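Local coordinates for aminotransferase, class I and II (Erwinia tasmaniensis, PDB 5Z0Q), which belongs to the class I and II aminotransferase family and binds pyridoxal-5'-phosphate in a pocket of its two-chain assembly, at residues Val95-Val100 with Ile233-Pro238; Thr102-Ala107 with Cys202-His207. All coordinates share one frame; numbering follows the deposited sequence.

Contact 1 (Val95-Val100 with Ile233-Pro238); sequences VFLPGV and ITLMSP. With PLP (pyridoxal-5'-phosphate), chain M.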
ATOM      1  N   VAL A  95      -0.681  14.668   2.224  1.00 31.47           N
ATOM      2  CA  VAL A  95      -1.361  13.502   1.667  1.00 32.94           C
ATOM      3  C   VAL A  95      -0.487  12.297   1.990  1.00 29.53           C
ATOM      4  O   VAL A  95       0.637  12.193   1.487  1.00 29.09           O
ATOM      5  CB  VAL A  95      -1.594  13.610   0.152  1.00 26.76           C
ATOM      6  CG1 VAL A  95      -2.204  12.324  -0.381  1.00 24.21           C
ATOM      7  CG2 VAL A  95      -2.489  14.794  -0.175  1.00 24.18           C
ATOM      8  N   PHE A  96      -0.990  11.393   2.827  1.00 31.57           N
ATOM      9  CA  PHE A  96      -0.205  10.246   3.259  1.00 25.86           C
ATOM     10  C   PHE A  96      -0.277   9.122   2.231  1.00 25.31           C
ATOM     11  O   PHE A  96      -1.334   8.852   1.654  1.00 26.29           O
ATOM     12  CB  PHE A  96      -0.690   9.753   4.621  1.00 26.05           C
ATOM     13  CG  PHE A  96      -0.528  10.765   5.719  1.00 31.32           C
ATOM     14  CD1 PHE A  96       0.726  11.059   6.229  1.00 31.95           C
ATOM     15  CD2 PHE A  96      -1.629  11.423   6.242  1.00 33.03           C
ATOM     16  CE1 PHE A  96       0.881  11.992   7.238  1.00 33.58           C
ATOM     17  CE2 PHE A  96      -1.483  12.356   7.252  1.00 30.71           C
ATOM     18  CZ  PHE A  96      -0.227  12.640   7.751  1.00 34.84           C
ATOM     19  N   LEU A  97       0.857   8.467   2.010  1.00 25.35           N
ATOM     20  CA  LEU A  97       1.006   7.459   0.973  1.00 25.61           C
ATOM     21  C   LEU A  97       1.741   6.251   1.532  1.00 31.58           C
ATOM     22  O   LEU A  97       2.512   6.379   2.491  1.00 29.48           O
ATOM     23  CB  LEU A  97       1.779   8.013  -0.235  1.00 30.24           C
ATOM     24  CG  LEU A  97       1.155   9.200  -0.969  1.00 24.48           C
ATOM     25  CD1 LEU A  97       2.215   9.944  -1.766  1.00 28.34           C
ATOM     26  CD2 LEU A  97       0.030   8.731  -1.877  1.00 20.95           C
ATOM     27  N   PRO A  98       1.515   5.062   0.959  1.00 34.14           N
ATOM     28  CA  PRO A  98       2.273   3.858   1.363  1.00 30.74           C
ATOM     29  C   PRO A  98       3.557   3.684   0.554  1.00 34.88           C
ATOM     30  O   PRO A  98       3.730   2.734  -0.224  1.00 42.01           O
ATOM     31  CB  PRO A  98       1.261   2.740   1.109  1.00 26.04           C
ATOM     32  CG  PRO A  98       0.500   3.223  -0.083  1.00 31.97           C
ATOM     33  CD  PRO A  98       0.404   4.728   0.050  1.00 34.43           C
ATOM     34  N   GLY A  99       4.484   4.616   0.732  1.00 26.75           N
ATOM     35  CA  GLY A  99       5.749   4.603   0.025  1.00 28.07           C
ATOM     36  C   GLY A  99       5.999   5.904  -0.712  1.00 29.42           C
ATOM     37  O   GLY A  99       5.144   6.783  -0.803  1.00 29.02           O
ATOM     38  N   VAL A 100       7.215   6.007  -1.244  1.00 26.98           N
ATOM     39  CA  VAL A 100       7.639   7.201  -1.968  1.00 33.08           C
ATOM     40  C   VAL A 100       7.556   6.935  -3.466  1.00 32.21           C
ATOM     41  O   VAL A 100       7.263   7.842  -4.252  1.00 28.15           O
ATOM     42  CB  VAL A 100       9.060   7.626  -1.554  1.00 33.55           C
ATOM     43  CG1 VAL A 100       9.466   8.912  -2.265  1.00 24.17           C
ATOM     44  CG2 VAL A 100       9.140   7.798  -0.045  1.00 37.01           C
ATOM     45  N   ILE A 233       5.438  19.490  -5.572  1.00 25.71           N
ATOM     46  CA  ILE A 233       5.001  18.482  -4.615  1.00 26.82           C
ATOM     47  C   ILE A 233       6.245  17.931  -3.931  1.00 26.43           C
ATOM     48  O   ILE A 233       7.238  17.622  -4.597  1.00 30.60           O
ATOM     49  CB  ILE A 233       4.196  17.352  -5.289  1.00 34.39           C
ATOM     50  CG1 ILE A 233       3.952  16.206  -4.306  1.00 37.46           C
ATOM     51  CG2 ILE A 233       4.900  16.857  -6.548  1.00 30.89           C
ATOM     52  CD1 ILE A 233       3.287  14.999  -4.923  1.00 27.84           C
ATOM     53  N   THR A 234       6.197  17.824  -2.606  1.00 25.70           N
ATOM     54  CA  THR A 234       7.345  17.424  -1.801  1.00 31.33           C
ATOM     55  C   THR A 234       7.090  16.043  -1.209  1.00 32.86           C
ATOM     56  O   THR A 234       6.077  15.833  -0.532  1.00 34.96           O
ATOM     57  CB  THR A 234       7.606  18.447  -0.695  1.00 33.84           C
ATOM     58  OG1 THR A 234       7.631  19.763  -1.261  1.00 34.73           O
ATOM     59  CG2 THR A 234       8.938  18.169  -0.013  1.00 30.05           C
ATOM     60  N   LEU A 235       8.008  15.112  -1.455  1.00 24.72           N
ATOM     61  CA  LEU A 235       7.902  13.741  -0.970  1.00 28.57           C
ATOM     62  C   LEU A 235       8.898  13.533   0.165  1.00 28.97           C
ATOM     63  O   LEU A 235      10.108  13.698  -0.029  1.00 27.56           O
ATOM     64  CB  LEU A 235       8.157  12.741  -2.097  1.00 26.33           C
ATOM     65  CG  LEU A 235       7.172  12.754  -3.268  1.00 25.08           C
ATOM     66  CD1 LEU A 235       7.628  11.796  -4.355  1.00 26.29           C
ATOM     67  CD2 LEU A 235       5.775  12.397  -2.796  1.00 24.83           C
ATOM     68  N   MET A 236       8.390  13.171   1.341  1.00 23.32           N
ATOM     69  CA  MET A 236       9.225  12.946   2.512  1.00 25.67           C
ATOM     70  C   MET A 236       8.712  11.736   3.280  1.00 28.42           C
ATOM     71  O   MET A 236       7.539  11.367   3.190  1.00 29.31           O
ATOM     72  CB  MET A 236       9.261  14.178   3.423  1.00 34.46           C
ATOM     73  CG  MET A 236       9.968  15.376   2.814  1.00 41.03           C
ATOM     74  SD  MET A 236       9.868  16.838   3.857  1.00 63.66           S
ATOM     75  CE  MET A 236       8.093  17.003   4.026  1.00 44.03           C
ATOM     76  N   SER A 237       9.616  11.126   4.052  1.00 31.39           N
ATOM     77  CA  SER A 237       9.318   9.916   4.808  1.00 33.08           C
ATOM     78  C   SER A 237      10.457   9.589   5.767  1.00 28.81           C
ATOM     79  O   SER A 237      11.616   9.923   5.493  1.00 35.25           O
ATOM     80  CB  SER A 237       9.075   8.740   3.861  1.00 31.09           C
ATOM     81  OG  SER A 237       9.048   7.510   4.561  1.00 27.79           O
ATOM     82  N   PRO A 238      10.171   8.952   6.904  1.00 31.84           N
ATOM     83  CA  PRO A 238      11.254   8.503   7.788  1.00 32.03           C
ATOM     84  C   PRO A 238      11.711   7.088   7.470  1.00 27.73           C
ATOM     85  O   PRO A 238      12.362   6.442   8.299  1.00 26.88           O
ATOM     86  CB  PRO A 238      10.614   8.584   9.177  1.00 19.02           C
ATOM     87  CG  PRO A 238       9.180   8.255   8.916  1.00 21.81           C
ATOM     88  CD  PRO A 238       8.851   8.815   7.544  1.00 30.06           C
TER
HETATM   89  N1  PLP M 401      13.230   7.769  -3.066  1.00 34.00           N
HETATM   90  C2  PLP M 401      14.600   7.620  -3.156  1.00 34.69           C
HETATM   91  C2A PLP M 401      15.420   8.638  -3.892  1.00 34.89           C
HETATM   92  C3  PLP M 401      15.222   6.529  -2.559  1.00 36.53           C
HETATM   93  O3  PLP M 401      16.581   6.382  -2.648  1.00 36.52           O
HETATM   94  C4  PLP M 401      14.462   5.587  -1.874  1.00 42.98           C
HETATM   95  C4A PLP M 401      15.140   4.507  -1.083  1.00 41.52           C
HETATM   96  C5  PLP M 401      13.083   5.740  -1.792  1.00 44.62           C
HETATM   97  C6  PLP M 401      12.471   6.836  -2.389  1.00 39.34           C
HETATM   98  C5A PLP M 401      12.266   4.710  -1.044  1.00 45.84           C
HETATM   99  O4P PLP M 401      10.926   4.713  -1.480  1.00 42.80           O
HETATM  100  P   PLP M 401       9.945   3.517  -1.031  1.00 47.94           P
HETATM  101  O1P PLP M 401      10.617   2.190  -1.301  1.00 46.57           O
HETATM  102  O2P PLP M 401       8.650   3.593  -1.806  1.00 41.25           O
HETATM  103  O3P PLP M 401       9.665   3.657   0.446  1.00 44.89           O

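Contact 2 (Thr102-Ala107 with Cys202-His207); sequences TGINIA and CSDEIH. With PLP (pyridoxal-5'-phosphate), chain M.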
ATOM      1  N   THR A 102       5.339   5.226  -5.060  1.00 28.57           N
ATOM      2  CA  THR A 102       3.973   5.466  -5.510  1.00 27.51           C
ATOM      3  C   THR A 102       3.687   6.956  -5.663  1.00 28.25           C
ATOM      4  O   THR A 102       2.928   7.348  -6.555  1.00 24.99           O
ATOM      5  CB  THR A 102       2.971   4.823  -4.546  1.00 28.79           C
ATOM      6  OG1 THR A 102       1.636   5.108  -4.980  1.00 22.19           O
ATOM      7  CG2 THR A 102       3.164   5.344  -3.126  1.00 27.72           C
ATOM      8  N   GLY A 103       4.292   7.798  -4.820  1.00 23.02           N
ATOM      9  CA  GLY A 103       4.124   9.231  -4.976  1.00 26.21           C
ATOM     10  C   GLY A 103       4.759   9.766  -6.244  1.00 24.17           C
ATOM     11  O   GLY A 103       4.264  10.734  -6.829  1.00 26.61           O
ATOM     12  N   ILE A 104       5.856   9.150  -6.685  1.00 27.17           N
ATOM     13  CA  ILE A 104       6.481   9.552  -7.940  1.00 22.96           C
ATOM     14  C   ILE A 104       5.592   9.182  -9.121  1.00 25.93           C
ATOM     15  O   ILE A 104       5.428   9.965 -10.063  1.00 23.58           O
ATOM     16  CB  ILE A 104       7.879   8.918  -8.059  1.00 17.98           C
ATOM     17  CG1 ILE A 104       8.792   9.424  -6.941  1.00 22.43           C
ATOM     18  CG2 ILE A 104       8.485   9.205  -9.424  1.00 21.93           C
ATOM     19  CD1 ILE A 104      10.140   8.740  -6.893  1.00 29.60           C
ATOM     20  N   ASN A 105       4.998   7.988  -9.085  1.00 23.84           N
ATOM     21  CA  ASN A 105       4.166   7.540 -10.197  1.00 21.77           C
ATOM     22  C   ASN A 105       2.888   8.364 -10.299  1.00 26.63           C
ATOM     23  O   ASN A 105       2.517   8.812 -11.390  1.00 23.79           O
ATOM     24  CB  ASN A 105       3.847   6.053 -10.048  1.00 16.86           C
ATOM     25  CG  ASN A 105       5.016   5.168 -10.437  1.00 20.81           C
ATOM     26  OD1 ASN A 105       5.061   4.632 -11.543  1.00 27.34           O
ATOM     27  ND2 ASN A 105       5.971   5.017  -9.527  1.00 22.80           N
ATOM     28  N   ILE A 106       2.202   8.578  -9.172  1.00 26.07           N
ATOM     29  CA  ILE A 106       0.970   9.365  -9.188  1.00 21.80           C
ATOM     30  C   ILE A 106       1.234  10.758  -9.741  1.00 23.05           C
ATOM     31  O   ILE A 106       0.446  11.286 -10.536  1.00 27.72           O
ATOM     32  CB  ILE A 106       0.352   9.431  -7.779  1.00 23.37           C
ATOM     33  CG1 ILE A 106       0.003   8.034  -7.272  1.00 23.73           C
ATOM     34  CG2 ILE A 106      -0.894  10.305  -7.786  1.00 21.52           C
ATOM     35  CD1 ILE A 106      -0.295   7.999  -5.792  1.00 22.01           C
ATOM     36  N   ALA A 107       2.350  11.370  -9.340  1.00 22.18           N
ATOM     37  CA  ALA A 107       2.673  12.713  -9.811  1.00 21.16           C
ATOM     38  C   ALA A 107       2.811  12.753 -11.328  1.00 22.03           C
ATOM     39  O   ALA A 107       2.346  13.699 -11.975  1.00 22.79           O
ATOM     40  CB  ALA A 107       3.954  13.208  -9.141  1.00 18.80           C
ATOM     41  N   CYS A 202       8.610  17.935  -8.815  1.00 34.17           N
ATOM     42  CA  CYS A 202       8.402  16.829  -7.881  1.00 31.40           C
ATOM     43  C   CYS A 202       9.734  16.576  -7.184  1.00 32.48           C
ATOM     44  O   CYS A 202      10.630  15.944  -7.751  1.00 31.60           O
ATOM     45  CB  CYS A 202       7.893  15.583  -8.598  1.00 28.92           C
ATOM     46  SG  CYS A 202       7.548  14.183  -7.505  1.00 30.90           S
ATOM     47  N   SER A 203       9.863  17.078  -5.959  1.00 31.10           N
ATOM     48  CA  SER A 203      11.108  17.010  -5.204  1.00 32.29           C
ATOM     49  C   SER A 203      11.069  15.808  -4.267  1.00 31.01           C
ATOM     50  O   SER A 203      10.234  15.749  -3.359  1.00 31.95           O
ATOM     51  CB  SER A 203      11.330  18.301  -4.416  1.00 30.15           C
ATOM     52  OG  SER A 203      12.571  18.280  -3.730  1.00 33.40           O
ATOM     53  N   ASP A 204      11.972  14.857  -4.491  1.00 30.65           N
ATOM     54  CA  ASP A 204      12.099  13.678  -3.640  1.00 30.57           C
ATOM     55  C   ASP A 204      13.122  13.989  -2.556  1.00 29.05           C
ATOM     56  O   ASP A 204      14.321  14.093  -2.834  1.00 33.16           O
ATOM     57  CB  ASP A 204      12.513  12.461  -4.463  1.00 36.72           C
ATOM     58  CG  ASP A 204      12.362  11.153  -3.701  1.00 39.22           C
ATOM     59  OD1 ASP A 204      12.609  11.131  -2.478  1.00 45.26           O
ATOM     60  OD2 ASP A 204      11.994  10.140  -4.333  1.00 46.14           O
ATOM     61  N   GLU A 205      12.650  14.132  -1.319  1.00 33.29           N
ATOM     62  CA  GLU A 205      13.520  14.515  -0.216  1.00 35.17           C
ATOM     63  C   GLU A 205      13.508  13.450   0.873  1.00 33.04           C
ATOM     64  O   GLU A 205      13.353  13.758   2.059  1.00 37.07           O
ATOM     65  CB  GLU A 205      13.094  15.880   0.331  1.00 30.00           C
ATOM     66  CG  GLU A 205      12.887  16.918  -0.770  1.00 28.58           C
ATOM     67  CD  GLU A 205      12.582  18.307  -0.243  1.00 36.23           C
ATOM     68  OE1 GLU A 205      12.688  19.272  -1.032  1.00 32.12           O
ATOM     69  OE2 GLU A 205      12.239  18.438   0.951  1.00 39.11           O
ATOM     70  N   ILE A 206      13.679  12.188   0.471  1.00 30.02           N
ATOM     71  CA  ILE A 206      13.650  11.083   1.424  1.00 30.12           C
ATOM     72  C   ILE A 206      14.905  11.072   2.290  1.00 27.15           C
ATOM     73  O   ILE A 206      14.858  10.662   3.456  1.00 38.95           O
ATOM     74  CB  ILE A 206      13.460   9.751   0.671  1.00 32.90           C
ATOM     75  CG1 ILE A 206      13.518   8.559   1.628  1.00 40.90           C
ATOM     76  CG2 ILE A 206      14.506   9.601  -0.412  1.00 34.59           C
ATOM     77  CD1 ILE A 206      12.414   8.543   2.653  1.00 46.02           C
ATOM     78  N   HIS A 207      16.035  11.531   1.757  1.00 31.62           N
ATOM     79  CA  HIS A 207      17.301  11.528   2.478  1.00 26.97           C
ATOM     80  C   HIS A 207      17.563  12.824   3.237  1.00 24.48           C
ATOM     81  O   HIS A 207      18.700  13.055   3.663  1.00 23.39           O
ATOM     82  CB  HIS A 207      18.460  11.261   1.514  1.00 22.61           C
ATOM     83  CG  HIS A 207      18.419   9.909   0.876  1.00 26.00           C
ATOM     84  ND1 HIS A 207      17.754   9.662  -0.306  1.00 30.07           N
ATOM     85  CD2 HIS A 207      18.960   8.726   1.257  1.00 23.70           C
ATOM     86  CE1 HIS A 207      17.887   8.387  -0.625  1.00 24.02           C
ATOM     87  NE2 HIS A 207      18.615   7.798   0.306  1.00 20.40           N
TER
HETATM   88  N1  PLP M 401      13.230   7.769  -3.066  1.00 34.00           N
HETATM   89  C2  PLP M 401      14.600   7.620  -3.156  1.00 34.69           C
HETATM   90  C2A PLP M 401      15.420   8.638  -3.892  1.00 34.89           C
HETATM   91  C3  PLP M 401      15.222   6.529  -2.559  1.00 36.53           C
HETATM   92  O3  PLP M 401      16.581   6.382  -2.648  1.00 36.52           O
HETATM   93  C4  PLP M 401      14.462   5.587  -1.874  1.00 42.98           C
HETATM   94  C4A PLP M 401      15.140   4.507  -1.083  1.00 41.52           C
HETATM   95  C5  PLP M 401      13.083   5.740  -1.792  1.00 44.62           C
HETATM   96  C6  PLP M 401      12.471   6.836  -2.389  1.00 39.34           C
HETATM   97  C5A PLP M 401      12.266   4.710  -1.044  1.00 45.84           C
HETATM   98  O4P PLP M 401      10.926   4.713  -1.480  1.00 42.80           O
HETATM   99  P   PLP M 401       9.945   3.517  -1.031  1.00 47.94           P
HETATM  100  O1P PLP M 401      10.617   2.190  -1.301  1.00 46.57           O
HETATM  101  O2P PLP M 401       8.650   3.593  -1.806  1.00 41.25           O
HETATM  102  O3P PLP M 401       9.665   3.657   0.446  1.00 44.89           O

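Contact 1 (Val95-Val100 with Ile233-Pro238)
Val100 sets CG1 anti to its backbone N (chi1 -177°) and leaves CG2 beside that N, and this split lets one short side chain serve three neighbours. CG1 turns to Leu235 and lies 4.0 Å from Leu235 CD1, with C6 of pyridoxal-5'-phosphate 3.7 Å from Val100 CG1 as well. The other branch, Val100 CG2, rests 4.0 Å from Ser237 CB. Leu235, its CG beside the backbone N (chi1 -63°), extends CD1 toward Val100 CG1. The Val100 and Leu235 side chains pass each other at a slant, methyl against methyl, while Leu235 CD2 reaches back to Leu97 CD1 at 4.4 Å. Leu97 and Leu235 belong to strands 94-97 and 232-236, which are not adjacent in the sheet: strand 250-253 runs between them, so the leucines meet across it, and Leu235 also packs on Ala252 of that strand. Beyond Leu97 the chain breaks away from the sheet through an inverse gamma turn centred on Pro98. The turn delivers Val100 N to the phosphate, where it donates a hydrogen bond to O2P of the ligand (2.9 Å, N-H...O angle 151°). Ser237 meets Val100 through CB, while its OG is hydrogen-bonded to Ser239 OG and Ala249 O. No hydrogen bond joins the two segments. The contact thus illustrates a division of labour: apolar packing lies against the side chain of Val100, while its main-chain N-H, aimed by the turn, is one of the groups that hold the phosphate.

Contact 2 (Thr102-Ala107 with Cys202-His207)
Of segment 102-107, on helix 101-111, Ile104 and Ala107 are the residues that reach segment 202-207, one turn apart on the same side of the helix. At the start of the segment, Thr102 takes no part across the contact and bonds through OG1 to Met270 O of the second subunit. Ile104 extends its longer branch, CG1 beside the backbone N (chi1 -63°) and the chain straight beyond it, until CD1 stands 3.5 Å from Asp204 OD2. The side chains cross at about a right angle, and the group bordering OD2 from the helix is a methyl. The same oxygen, Asp204 OD2, lies 3.0 Å from N1 of pyridoxal-5'-phosphate, an aspartate-to-pyridine-nitrogen pairing characteristic of fold type I PLP enzymes such as the aminotransferases; here Asp204 is on strand 200-204, with helix 101-111 packed over one face of the sheet. Beyond Asp204 the chain adds two more ligand contacts: Ile206 CG2 approaches PLP C2 to 3.4 Å, and the His207 ring presents its edge, CE1 being 3.1 Å from PLP O3, which sits in the ring plane. A weak bond from Ile206 N to Asp204 OD1 ties this bend back to the carboxylate. Further along the helix, Ile106 turns toward helix 257-267, touching Phe263 and Met266. Ala107 comes back to the sheet side, its CB 4.1 Å from Cys202 SG; the thiol, anti to its backbone N (chi1 -178°), is directed toward the helix, and the Cys202 side chain also lies against Ile233 and Leu235.

Contacts 1 and 2 have centres about 7 Å apart, and they share one sheet and one ligand. Strand 94-97 runs on through the Pro98 turn into helix 101-111, so the first segments of the two contacts are separated by Val101 alone. Their second segments belong to neighbouring parallel strands, 232-236 and 200-204, which are probably joined by hydrogen bonds from Leu235 N to Ser203 O and from Glu205 N to Leu235 O. Both segments of contact 2 fall within the chain between the segments of contact 1. This brings the strand-to-helix turn and the ends of two neighbouring strands together around one cofactor, to which Tyr66 of the second subunit adds a hydrogen bond.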